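Periplasmic protein TorT (Vibrio parahaemolyticus, PDB 3O1I) probably acts with the sensor kinase TorS in periplasmic sensing of trimethylamine N-oxide. Local coordinates at residues His79-Trp84 against Leu97-Glu102. Sequence-based numbering, arbitrary orientation.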
# COMPACT_ATOMS: atom_id res chain seq x y z
N HIS D 79 -9.16 -36.17 5.66
CA HIS D 79 -10.42 -36.77 6.07
C HIS D 79 -11.59 -36.01 5.46
O HIS D 79 -12.70 -36.08 5.99
CB HIS D 79 -10.54 -36.71 7.59
CG HIS D 79 -9.35 -37.24 8.32
ND1 HIS D 79 -8.97 -38.56 8.26
CD2 HIS D 79 -8.46 -36.62 9.13
CE1 HIS D 79 -7.89 -38.74 9.01
NE2 HIS D 79 -7.56 -37.58 9.55
N ASN D 80 -11.37 -35.29 4.36
CA ASN D 80 -12.47 -34.51 3.79
C ASN D 80 -12.54 -34.37 2.28
O ASN D 80 -13.54 -33.92 1.76
CB ASN D 80 -12.44 -33.10 4.38
CG ASN D 80 -12.22 -33.10 5.87
OD1 ASN D 80 -13.10 -33.47 6.65
ND2 ASN D 80 -11.02 -32.70 6.29
N LEU D 81 -11.48 -34.75 1.57
CA LEU D 81 -11.45 -34.61 0.11
C LEU D 81 -12.79 -34.86 -0.60
O LEU D 81 -13.28 -34.00 -1.34
CB LEU D 81 -10.38 -35.53 -0.48
CG LEU D 81 -10.33 -35.60 -2.01
CD1 LEU D 81 -10.19 -34.21 -2.58
CD2 LEU D 81 -9.18 -36.48 -2.46
N LYS D 82 -13.36 -36.04 -0.40
CA LYS D 82 -14.62 -36.41 -1.03
C LYS D 82 -15.68 -35.35 -0.71
O LYS D 82 -16.50 -34.97 -1.56
CB LYS D 82 -15.06 -37.78 -0.51
CG LYS D 82 -16.21 -38.43 -1.29
CD LYS D 82 -16.53 -39.83 -0.74
CE LYS D 82 -17.82 -40.39 -1.32
NZ LYS D 82 -18.12 -41.72 -0.73
N SER D 83 -15.62 -34.86 0.53
CA SER D 83 -16.53 -33.84 1.05
C SER D 83 -16.46 -32.52 0.28
O SER D 83 -17.24 -31.60 0.53
CB SER D 83 -16.20 -33.61 2.54
OG SER D 83 -16.93 -32.53 3.09
N TRP D 84 -15.52 -32.41 -0.66
CA TRP D 84 -15.38 -31.20 -1.46
C TRP D 84 -15.47 -31.54 -2.95
O TRP D 84 -15.75 -30.67 -3.78
CB TRP D 84 -14.03 -30.49 -1.21
CG TRP D 84 -13.79 -30.07 0.21
CD1 TRP D 84 -13.23 -30.82 1.21
CD2 TRP D 84 -14.14 -28.81 0.81
NE1 TRP D 84 -13.20 -30.11 2.39
CE2 TRP D 84 -13.75 -28.87 2.17
CE3 TRP D 84 -14.74 -27.64 0.33
CZ2 TRP D 84 -13.95 -27.81 3.06
CZ3 TRP D 84 -14.94 -26.58 1.21
CH2 TRP D 84 -14.54 -26.67 2.56
N LEU D 97 -0.26 -36.03 -0.83
CA LEU D 97 -1.67 -35.91 -0.50
C LEU D 97 -2.09 -37.05 0.43
O LEU D 97 -2.51 -38.10 -0.03
CB LEU D 97 -2.53 -35.94 -1.77
CG LEU D 97 -4.04 -35.88 -1.57
CD1 LEU D 97 -4.41 -34.74 -0.63
CD2 LEU D 97 -4.71 -35.68 -2.92
N ASP D 98 -1.96 -36.83 1.73
CA ASP D 98 -2.31 -37.86 2.71
C ASP D 98 -3.82 -38.00 2.95
O ASP D 98 -4.43 -37.14 3.59
CB ASP D 98 -1.62 -37.59 4.05
CG ASP D 98 -0.10 -37.69 3.97
OD1 ASP D 98 0.40 -38.61 3.27
OD2 ASP D 98 0.60 -36.88 4.61
N LEU D 99 -4.40 -39.08 2.46
CA LEU D 99 -5.83 -39.34 2.63
C LEU D 99 -6.07 -40.42 3.69
O LEU D 99 -5.13 -41.08 4.14
CB LEU D 99 -6.45 -39.76 1.30
CG LEU D 99 -6.23 -38.74 0.19
CD1 LEU D 99 -6.73 -39.27 -1.13
CD2 LEU D 99 -6.94 -37.45 0.55
N ASP D 100 -7.32 -40.60 4.09
CA ASP D 100 -7.69 -41.62 5.07
C ASP D 100 -8.05 -42.87 4.28
O ASP D 100 -8.12 -42.82 3.05
CB ASP D 100 -8.89 -41.13 5.89
CG ASP D 100 -9.44 -42.18 6.83
OD1 ASP D 100 -8.66 -42.77 7.62
OD2 ASP D 100 -10.67 -42.42 6.80
N GLU D 101 -8.28 -43.99 4.96
CA GLU D 101 -8.64 -45.22 4.25
C GLU D 101 -9.89 -44.96 3.40
O GLU D 101 -10.02 -45.49 2.29
CB GLU D 101 -8.92 -46.36 5.23
CG GLU D 101 -9.25 -47.67 4.52
CD GLU D 101 -9.47 -48.83 5.46
OE1 GLU D 101 -10.43 -48.77 6.26
OE2 GLU D 101 -8.69 -49.80 5.39
N GLU D 102 -10.79 -44.14 3.92
CA GLU D 102 -12.03 -43.77 3.23
C GLU D 102 -11.76 -42.75 2.12
O GLU D 102 -12.07 -42.99 0.95
CB GLU D 102 -13.02 -43.19 4.24
CG GLU D 102 -14.34 -42.73 3.63
CD GLU D 102 -14.95 -43.77 2.70
OE1 GLU D 102 -15.11 -44.93 3.12
OE2 GLU D 102 -15.26 -43.41 1.54
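L81 and L99 meet methyl to methyl in one lobe of a type I periplasmic-binding-protein fold, where the short helix 82-85, which in sequence comes between strands 66-69 and 90-92 of the parallel sheet, faces the loop that leads from strand 90-92 to strand 107-110. The CD2 atoms of the two leucines lie 3.9 Å apart, and CD1 of L99 is equally near L81 CD2. Branched and apolar, leucine suits both places: L81 is buried and also packs on V90 and L106, while both methyls of L99 close on its CD2. With CG of L81 anti to the backbone N (chi1 174°), the isobutyl group extends toward the loop.

Polar residues border this apolar pair, at exposed or partly exposed positions that suit charged and polar groups. H79 ND1 stands 3.5 Å from D100 CB, and D100 CG lies in the ring plane at its edge; ring and carboxylate planes are inclined by 60°, and the two side chains cross nearly at right angles. At the other border K82 reaches out fully extended, and the bend in E102 at chi2 (48°) leaves OE2 4.0 Å from K82 NZ, beyond a salt bridge, so that the two charges probably attract only at long range. Within the loop, D100 OD2 takes a weak hydrogen bond from the backbone N of E102, two residues on. Q103 joins the loop to the backbone at K82, its OE1 accepting a hydrogen bond from K82 N.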